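Local atomic coordinates of spore coat polysaccharide biosynthesis protein SpsE (Bacillus subtilis, PDB entry 1VLI), a protein that probably acts as an N-acylneuraminate-9-phosphate synthase-like enzyme in the making of spore coat polysaccharide. Residues G36-G41 against P256-S261; H229-P234 against L269-D274; R316-T321 against T369-D374. One frame throughout, in Å; residues are numbered along the deposited sequence.

How the contacts relate
Contacts 1 and 2 share the chain after strand 244-248: contact 1 joins its loop to the loop after strand 30-36, and contact 2 joins helix 266-285 to the start of helix 232-239. Contact 3 lies apart, in the SAF domain, its centre about 43 Å from that of contact 2. Contact 1 links two loops at the C-terminal ends of the strands near the zinc ion and is mostly polar, with a histidine-carboxylate bond, an amide-ring stack and a water. Contact 2, on the outer helical layer, makes no hydrogen bond across its segments and relies on prolines and a selenomethionine. Contact 3 is the buried one and is largely backbone pairing; the other two are partly buried.

Contact 1: G36-G41 against P256-S261; sequences GINHDG and PGADHS
Asp-40 OD1 lies at the edge of the His-260 ring, bonded by NE2 at 2.9 Å and nearly straight at 176°. OD1 lies in the ring plane, while NE2 approaches it on the syn side, tilted out of the carboxylate plane; NE2 also has a weak bond to OD2. The other ring nitrogen, ND1, is bonded to Thr-250 OG1, so both nitrogens of the ring are engaged. A type I turn from Ile-37 to Asp-40 brings the acid to this place.

Stacking is the second element. The amide of Asn-38 lies over one face of the His-260 ring, their planes 22° apart, with OD1 about 3.7 Å above the ring centre. CG, anti to the carbonyl carbon (chi1 -69°), lies beside the backbone N, which puts the amide over the ring and OD1 at Asp-259 N, whose hydrogen bond it accepts at 3.1 Å in the carbonyl plane. At the far end of the amide, ND2 is held by Phe-249 O, which fixes the flip of the group.

Apolar contact is small: Ala-258 CB touches Ile-37 CG1 at 3.9 Å and Asn-38 OD1 at 3.6 Å. A water accepts from Ile-37 N and sits 2.7 Å from Asp-259 OD2, bridging the loops.

A leucine in place of His-260 would probably leave Asp-40 OD1 and Thr-250 OG1 without their nitrogen partners and the Asn-38 amide without its flat stacking surface.

The two loops follow the first and last strands of the TIM barrel, with the side chain of Asp-259 about 7 Å from the zinc ion. The NE2 and OD1 bonds cross the seam, while Thr-250 and Phe-249 fix the ring and the amide from outside; this implies a directional, polar joint.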
loop_
_atom_site.group_PDB
_atom_site.type_symbol
_atom_site.label_atom_id
_atom_site.label_comp_id
_atom_site.label_asym_id
_atom_site.label_seq_id
_atom_site.Cartn_x
_atom_site.Cartn_y
_atom_site.Cartn_z
ATOM N N GLY A 36 -3.138 -8.154 -8.487
ATOM C CA GLY A 36 -2.202 -7.265 -9.161
ATOM C C GLY A 36 -2.626 -6.958 -10.589
ATOM O O GLY A 36 -3.664 -6.325 -10.813
ATOM N N ILE A 37 -1.803 -7.396 -11.547
ATOM C CA ILE A 37 -2.111 -7.306 -12.977
ATOM C C ILE A 37 -2.162 -8.683 -13.644
ATOM O O ILE A 37 -2.185 -8.780 -14.862
ATOM C CB ILE A 37 -1.128 -6.362 -13.735
ATOM C CG1 ILE A 37 0.312 -6.885 -13.725
ATOM C CG2 ILE A 37 -1.212 -4.943 -13.216
ATOM C CD1 ILE A 37 1.233 -6.118 -14.723
ATOM N N ASN A 38 -2.224 -9.735 -12.833
ATOM C CA ASN A 38 -2.177 -11.115 -13.312
ATOM C C ASN A 38 -3.382 -11.592 -14.152
ATOM O O ASN A 38 -3.489 -12.779 -14.468
ATOM C CB ASN A 38 -1.935 -12.084 -12.146
ATOM C CG ASN A 38 -0.523 -11.968 -11.544
ATOM O OD1 ASN A 38 0.363 -11.321 -12.101
ATOM N ND2 ASN A 38 -0.319 -12.618 -10.400
ATOM N N HIS A 39 -4.269 -10.675 -14.519
ATOM C CA HIS A 39 -5.361 -10.962 -15.474
ATOM C C HIS A 39 -4.899 -10.878 -16.942
ATOM O O HIS A 39 -5.653 -11.196 -17.858
ATOM C CB HIS A 39 -6.505 -9.973 -15.252
ATOM C CG HIS A 39 -6.061 -8.543 -15.206
ATOM N ND1 HIS A 39 -5.626 -7.862 -16.322
ATOM C CD2 HIS A 39 -5.992 -7.660 -14.182
ATOM C CE1 HIS A 39 -5.315 -6.622 -15.994
ATOM N NE2 HIS A 39 -5.526 -6.472 -14.699
ATOM N N ASP A 40 -3.672 -10.395 -17.130
ATOM C CA ASP A 40 -3.004 -10.260 -18.416
ATOM C C ASP A 40 -3.820 -9.484 -19.467
ATOM O O ASP A 40 -3.712 -9.762 -20.650
ATOM C CB ASP A 40 -2.593 -11.644 -18.937
ATOM C CG ASP A 40 -1.467 -12.297 -18.114
ATOM O OD1 ASP A 40 -0.666 -11.573 -17.452
ATOM O OD2 ASP A 40 -1.295 -13.546 -18.097
ATOM N N GLY A 41 -4.636 -8.526 -19.028
ATOM C CA GLY A 41 -5.540 -7.762 -19.899
ATOM C C GLY A 41 -6.736 -8.521 -20.452
ATOM O O GLY A 41 -7.368 -8.092 -21.409
ATOM N N PRO A 256 3.773 -16.211 -18.625
ATOM C CA PRO A 256 4.950 -15.340 -18.834
ATOM C C PRO A 256 4.913 -14.136 -17.893
ATOM O O PRO A 256 4.153 -13.197 -18.098
ATOM C CB PRO A 256 4.847 -14.928 -20.303
ATOM C CG PRO A 256 3.438 -15.299 -20.728
ATOM C CD PRO A 256 3.007 -16.432 -19.864
ATOM N N GLY A 257 5.760 -14.193 -16.871
ATOM C CA GLY A 257 5.511 -13.539 -15.585
ATOM C C GLY A 257 5.280 -12.047 -15.513
ATOM O O GLY A 257 6.243 -11.282 -15.494
ATOM N N ALA A 258 4.010 -11.635 -15.461
ATOM C CA ALA A 258 3.636 -10.321 -14.910
ATOM C C ALA A 258 4.150 -10.267 -13.450
ATOM O O ALA A 258 5.239 -9.750 -13.203
ATOM C CB ALA A 258 2.123 -10.104 -14.992
ATOM N N ASP A 259 3.392 -10.820 -12.499
ATOM C CA ASP A 259 3.942 -11.239 -11.194
ATOM C C ASP A 259 3.606 -12.705 -10.987
ATOM O O ASP A 259 3.246 -13.105 -9.885
ATOM C CB ASP A 259 3.318 -10.456 -10.034
ATOM C CG ASP A 259 3.669 -8.977 -10.058
ATOM O OD1 ASP A 259 4.739 -8.593 -9.515
ATOM O OD2 ASP A 259 2.910 -8.123 -10.570
ATOM N N HIS A 260 3.707 -13.504 -12.044
ATOM C CA HIS A 260 3.096 -14.831 -12.056
ATOM C C HIS A 260 3.921 -15.870 -11.342
ATOM O O HIS A 260 3.395 -16.682 -10.580
ATOM C CB HIS A 260 2.844 -15.294 -13.493
ATOM C CG HIS A 260 1.691 -14.612 -14.152
ATOM N ND1 HIS A 260 0.382 -14.866 -13.807
ATOM C CD2 HIS A 260 1.647 -13.693 -15.142
ATOM C CE1 HIS A 260 -0.420 -14.122 -14.546
ATOM N NE2 HIS A 260 0.324 -13.400 -15.363
ATOM N N SER A 261 5.221 -15.830 -11.608
ATOM C CA SER A 261 6.139 -16.925 -11.272
ATOM C C SER A 261 6.248 -17.209 -9.784
ATOM O O SER A 261 6.428 -18.369 -9.367
ATOM C CB SER A 261 7.528 -16.636 -11.846
ATOM O OG SER A 261 7.891 -15.292 -11.593
HETATM O O HOH W 1 0.339 -8.828 -10.598
#

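Contact 2: H229-P234 against L269-D274; sequences HPTEAP and LKEMVD
Selenomethionine Met-272 lies across Pro-234 at about a right angle, its SE 3.8 Å from Pro-234 CG and its CG equally close to Pro-234 CB. The side chain leaves helix 266-285 with CG anti to the backbone N (chi1 -172°), which carries its CG past Pro-230 O at 3.1 Å, a close approach of methylene to carbonyl. Further along, Met-272 also touches Ile-31 of strand 30-36, so the residue fills the angle between two helices and the barrel wall.

Beside it, Thr-231 CG2 rests on helix 266-285, 3.8 Å from Glu-271 O and 3.9 Å from Met-272 CA. Pro-230 is met by the extended Glu-271, whose OE2 stops 4.0 Å from Pro-230 CB. The bend leading into helix 232-239 is held within its own segment, where Thr-231 N donates to His-229 ND1 in the plane of the ring.

These are neighbouring outer helices of the TIM barrel, the ones after strands 220-225 and 244-248. With no hydrogen bond between the segments, the contact here rests on van der Waals fit, apolar where Met-272 meets Pro-234 and carbon against oxygen elsewhere, which is consistent with a shape-determined fit.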
loop_
_atom_site.group_PDB
_atom_site.type_symbol
_atom_site.label_atom_id
_atom_site.label_comp_id
_atom_site.label_asym_id
_atom_site.label_seq_id
_atom_site.Cartn_x
_atom_site.Cartn_y
_atom_site.Cartn_z
ATOM N N HIS A 229 6.905 -19.390 -0.182
ATOM C CA HIS A 229 6.212 -20.468 0.495
ATOM C C HIS A 229 4.762 -20.123 0.846
ATOM O O HIS A 229 4.492 -19.024 1.320
ATOM C CB HIS A 229 6.974 -20.834 1.764
ATOM C CG HIS A 229 6.591 -22.170 2.309
ATOM N ND1 HIS A 229 5.404 -22.388 2.978
ATOM C CD2 HIS A 229 7.212 -23.371 2.244
ATOM C CE1 HIS A 229 5.322 -23.661 3.319
ATOM N NE2 HIS A 229 6.407 -24.278 2.888
ATOM N N PRO A 230 3.836 -21.052 0.631
ATOM C CA PRO A 230 2.406 -20.791 0.910
ATOM C C PRO A 230 1.995 -20.541 2.381
ATOM O O PRO A 230 1.095 -19.717 2.602
ATOM C CB PRO A 230 1.690 -22.041 0.333
ATOM C CG PRO A 230 2.682 -22.638 -0.616
ATOM C CD PRO A 230 4.031 -22.398 0.050
ATOM N N THR A 231 2.630 -21.217 3.357
ATOM C CA THR A 231 2.182 -21.171 4.767
ATOM C C THR A 231 3.198 -20.726 5.841
ATOM O O THR A 231 2.789 -20.242 6.905
ATOM C CB THR A 231 1.590 -22.531 5.225
ATOM O OG1 THR A 231 2.463 -23.600 4.832
ATOM C CG2 THR A 231 0.257 -22.852 4.531
ATOM N N GLU A 232 4.497 -20.900 5.628
ATOM C CA GLU A 232 5.400 -20.695 6.773
ATOM C C GLU A 232 5.400 -19.271 7.349
ATOM O O GLU A 232 5.237 -19.107 8.553
ATOM C CB GLU A 232 6.807 -21.284 6.561
ATOM C CG GLU A 232 7.846 -20.381 5.920
ATOM C CD GLU A 232 9.256 -20.880 6.189
ATOM O OE1 GLU A 232 9.428 -21.597 7.187
ATOM O OE2 GLU A 232 10.182 -20.565 5.408
ATOM N N ALA A 233 5.516 -18.249 6.495
ATOM C CA ALA A 233 5.472 -16.885 6.994
ATOM C C ALA A 233 4.051 -16.378 7.315
ATOM O O ALA A 233 3.902 -15.706 8.345
ATOM C CB ALA A 233 6.221 -15.928 6.090
ATOM N N PRO A 234 3.024 -16.643 6.465
ATOM C CA PRO A 234 1.633 -16.292 6.848
ATOM C C PRO A 234 1.233 -16.816 8.252
ATOM O O PRO A 234 0.788 -16.038 9.093
ATOM C CB PRO A 234 0.743 -16.888 5.702
ATOM C CG PRO A 234 1.669 -16.904 4.485
ATOM C CD PRO A 234 3.092 -17.208 5.103
ATOM N N LEU A 269 -3.186 -21.010 -2.648
ATOM C CA LEU A 269 -3.936 -19.936 -1.977
ATOM C C LEU A 269 -4.881 -20.520 -0.939
ATOM O O LEU A 269 -4.829 -20.103 0.225
ATOM C CB LEU A 269 -4.707 -19.035 -2.971
ATOM C CG LEU A 269 -5.352 -17.749 -2.401
ATOM C CD1 LEU A 269 -4.325 -16.698 -1.910
ATOM C CD2 LEU A 269 -6.317 -17.088 -3.384
ATOM N N LYS A 270 -5.715 -21.482 -1.360
ATOM C CA LYS A 270 -6.591 -22.271 -0.462
ATOM C C LYS A 270 -5.806 -22.901 0.699
ATOM O O LYS A 270 -6.266 -22.919 1.844
ATOM C CB LYS A 270 -7.325 -23.358 -1.257
ATOM C CG LYS A 270 -8.458 -24.086 -0.512
ATOM N N GLU A 271 -4.615 -23.403 0.383
ATOM C CA GLU A 271 -3.718 -24.010 1.347
ATOM C C GLU A 271 -3.284 -22.992 2.418
ATOM O O GLU A 271 -3.359 -23.294 3.614
ATOM C CB GLU A 271 -2.523 -24.587 0.593
ATOM C CG GLU A 271 -1.465 -25.273 1.429
ATOM C CD GLU A 271 -0.318 -25.802 0.579
ATOM O OE1 GLU A 271 -0.552 -26.112 -0.618
ATOM O OE2 GLU A 271 0.820 -25.918 1.114
HETATM N N MSE A 272 -2.856 -21.796 1.987
HETATM C CA MSE A 272 -2.530 -20.699 2.901
HETATM C C MSE A 272 -3.681 -20.369 3.835
HETATM O O MSE A 272 -3.491 -20.295 5.051
HETATM C CB MSE A 272 -2.134 -19.432 2.164
HETATM C CG MSE A 272 -1.597 -18.357 3.136
HETATM SE SE MSE A 272 -1.386 -16.619 2.310
HETATM C CE MSE A 272 -3.420 -16.141 1.918
ATOM N N VAL A 273 -4.860 -20.152 3.253
ATOM C CA VAL A 273 -6.090 -19.843 3.998
ATOM C C VAL A 273 -6.388 -20.907 5.055
ATOM O O VAL A 273 -6.657 -20.572 6.214
ATOM C CB VAL A 273 -7.315 -19.630 3.041
ATOM C CG1 VAL A 273 -8.604 -19.433 3.834
ATOM C CG2 VAL A 273 -7.072 -18.408 2.091
ATOM N N ASP A 274 -6.320 -22.180 4.663
ATOM C CA ASP A 274 -6.520 -23.273 5.591
ATOM C C ASP A 274 -5.427 -23.265 6.686
ATOM O O ASP A 274 -5.711 -23.471 7.869
ATOM C CB ASP A 274 -6.556 -24.620 4.848
ATOM C CG ASP A 274 -7.770 -24.765 3.889
ATOM O OD1 ASP A 274 -8.732 -23.959 3.956
ATOM O OD2 ASP A 274 -7.844 -25.685 3.027
#

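Contact 3: R316-T321 against T369-D374; sequences RGIFTT and TGIVWD
With chi1 at 45°, Thr-320 OG1 sits between its own backbone N and carbonyl carbon, and this turns the hydroxyl onto Thr-369 N, which donates to it at 2.9 Å. Thr-320 CG2 lies 3.8 Å from Ile-371 CD1. On Ile-371, CG1 is anti to the carbonyl carbon (chi1 -57°), and it reaches obliquely across to Ile-318 CG2 at 3.7 Å. The two isoleucines also share Ile-335 of strand 335-338 as a neighbour. Thr-320 OG1 has a further hydrogen-bond partner in Pro-366 O, so the hydroxyl serves two stretches of backbone.

The main chains of the two segments run antiparallel. Ile-371 N donates to Ile-318 O at 2.8 Å, and Thr-320 N donates to Thr-369 O at 169°. The two bonds flank Phe-319 and Gly-370, which form a single, non-hydrogen-bonded bridge with their CA atoms 4.2 Å apart; CA-H...O contacts run from Gly-370 CA to Ile-318 O and from Phe-319 CA to Thr-369 O. This belongs to the SAF, or antifreeze-protein-like, domain: strand 317-320 pairs with strand 335-338 as well, and segment 369-374 adds a short backbone pairing to it.

Phe-319 lays its ring against the bridge, with Gly-370 CA over one face and Gly-370 N 3.2 Å from CD2. The absence of a side chain matters here, since a beta carbon on Gly-370 would fall tightly against Phe-319 CE2. Lys-343 makes a cation-pi contact with the same ring. Thr-369 directs its own hydroxyl elsewhere, to Ala-367 O, while its CB lies 3.8 Å from Thr-320 OG1.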
loop_
_atom_site.group_PDB
_atom_site.type_symbol
_atom_site.label_atom_id
_atom_site.label_comp_id
_atom_site.label_asym_id
_atom_site.label_seq_id
_atom_site.Cartn_x
_atom_site.Cartn_y
_atom_site.Cartn_z
ATOM N N ARG A 316 8.286 9.507 -1.502
ATOM C CA ARG A 316 7.999 10.729 -2.257
ATOM C C ARG A 316 8.776 11.942 -1.737
ATOM O O ARG A 316 9.271 11.943 -0.596
ATOM C CB ARG A 316 6.497 11.022 -2.269
ATOM C CG ARG A 316 5.630 9.877 -2.820
ATOM C CD ARG A 316 4.488 10.359 -3.711
ATOM N NE ARG A 316 3.886 9.254 -4.442
ATOM C CZ ARG A 316 3.024 9.388 -5.458
ATOM N NH1 ARG A 316 2.645 10.575 -5.912
ATOM N NH2 ARG A 316 2.568 8.319 -6.062
ATOM N N GLY A 317 8.897 12.959 -2.586
ATOM C CA GLY A 317 9.393 14.256 -2.195
ATOM C C GLY A 317 8.746 15.328 -3.042
ATOM O O GLY A 317 7.884 15.040 -3.894
ATOM N N ILE A 318 9.173 16.574 -2.835
ATOM C CA ILE A 318 8.581 17.676 -3.548
ATOM C C ILE A 318 9.414 18.035 -4.773
ATOM O O ILE A 318 10.616 18.325 -4.654
ATOM C CB ILE A 318 8.424 18.877 -2.611
ATOM C CG1 ILE A 318 7.535 18.507 -1.429
ATOM C CG2 ILE A 318 7.831 20.022 -3.374
ATOM C CD1 ILE A 318 7.385 19.599 -0.434
ATOM N N PHE A 319 8.764 18.042 -5.939
ATOM C CA PHE A 319 9.459 18.199 -7.217
ATOM C C PHE A 319 8.825 19.270 -8.037
ATOM O O PHE A 319 7.631 19.462 -7.942
ATOM C CB PHE A 319 9.409 16.897 -8.005
ATOM C CG PHE A 319 10.414 15.882 -7.556
ATOM C CD1 PHE A 319 10.119 14.995 -6.529
ATOM C CD2 PHE A 319 11.672 15.819 -8.157
ATOM C CE1 PHE A 319 11.071 14.057 -6.089
ATOM C CE2 PHE A 319 12.621 14.886 -7.738
ATOM C CZ PHE A 319 12.314 14.007 -6.694
ATOM N N THR A 320 9.622 19.976 -8.835
ATOM C CA THR A 320 9.084 20.958 -9.766
ATOM C C THR A 320 8.444 20.240 -10.955
ATOM O O THR A 320 9.023 19.297 -11.515
ATOM C CB THR A 320 10.173 21.895 -10.279
ATOM O OG1 THR A 320 11.329 21.124 -10.624
ATOM C CG2 THR A 320 10.666 22.827 -9.173
ATOM N N THR A 321 7.249 20.681 -11.322
ATOM C CA THR A 321 6.582 20.174 -12.525
ATOM C C THR A 321 6.830 21.064 -13.758
ATOM O O THR A 321 6.548 20.643 -14.886
ATOM C CB THR A 321 5.074 20.008 -12.300
ATOM O OG1 THR A 321 4.520 21.245 -11.862
ATOM C CG2 THR A 321 4.796 19.102 -11.166
ATOM N N THR A 369 13.060 18.770 -10.945
ATOM C CA THR A 369 14.136 18.760 -9.981
ATOM C C THR A 369 13.512 18.734 -8.600
ATOM O O THR A 369 12.508 19.413 -8.353
ATOM C CB THR A 369 14.982 20.019 -10.186
ATOM O OG1 THR A 369 15.261 20.133 -11.584
ATOM C CG2 THR A 369 16.373 19.879 -9.548
ATOM N N GLY A 370 14.069 17.921 -7.710
ATOM C CA GLY A 370 13.595 17.928 -6.357
ATOM C C GLY A 370 13.993 19.209 -5.652
ATOM O O GLY A 370 15.160 19.639 -5.727
ATOM N N ILE A 371 13.018 19.787 -4.948
ATOM C CA ILE A 371 13.202 20.977 -4.128
ATOM C C ILE A 371 14.155 20.693 -2.990
ATOM O O ILE A 371 14.163 19.628 -2.425
ATOM C CB ILE A 371 11.869 21.454 -3.544
ATOM C CG1 ILE A 371 10.871 21.730 -4.659
ATOM C CG2 ILE A 371 12.070 22.746 -2.734
ATOM C CD1 ILE A 371 11.220 22.922 -5.454
ATOM N N VAL A 372 14.892 21.717 -2.625
ATOM C CA VAL A 372 16.031 21.649 -1.761
ATOM C C VAL A 372 15.950 22.957 -0.936
ATOM O O VAL A 372 15.208 23.868 -1.304
ATOM C CB VAL A 372 17.274 21.561 -2.681
ATOM C CG1 VAL A 372 18.101 22.814 -2.659
ATOM C CG2 VAL A 372 18.055 20.258 -2.475
ATOM N N TRP A 373 16.658 23.046 0.186
ATOM C CA TRP A 373 16.491 24.195 1.086
ATOM C C TRP A 373 17.018 25.470 0.480
ATOM O O TRP A 373 16.466 26.557 0.685
ATOM C CB TRP A 373 17.155 23.937 2.440
ATOM C CG TRP A 373 16.331 23.066 3.308
ATOM C CD1 TRP A 373 16.612 21.784 3.687
ATOM C CD2 TRP A 373 15.053 23.387 3.887
ATOM N NE1 TRP A 373 15.587 21.287 4.468
ATOM C CE2 TRP A 373 14.619 22.252 4.607
ATOM C CE3 TRP A 373 14.218 24.518 3.855
ATOM C CZ2 TRP A 373 13.411 22.225 5.314
ATOM C CZ3 TRP A 373 12.996 24.474 4.543
ATOM C CH2 TRP A 373 12.615 23.342 5.255
ATOM N N ASP A 374 18.081 25.337 -0.296
ATOM C CA ASP A 374 18.687 26.479 -0.933
ATOM C C ASP A 374 17.780 27.171 -1.935
ATOM O O ASP A 374 18.067 28.295 -2.335
ATOM C CB ASP A 374 19.978 26.055 -1.598
ATOM C CG ASP A 374 21.144 26.002 -0.625
ATOM O OD1 ASP A 374 20.989 26.323 0.580
ATOM O OD2 ASP A 374 22.270 25.639 -0.992
#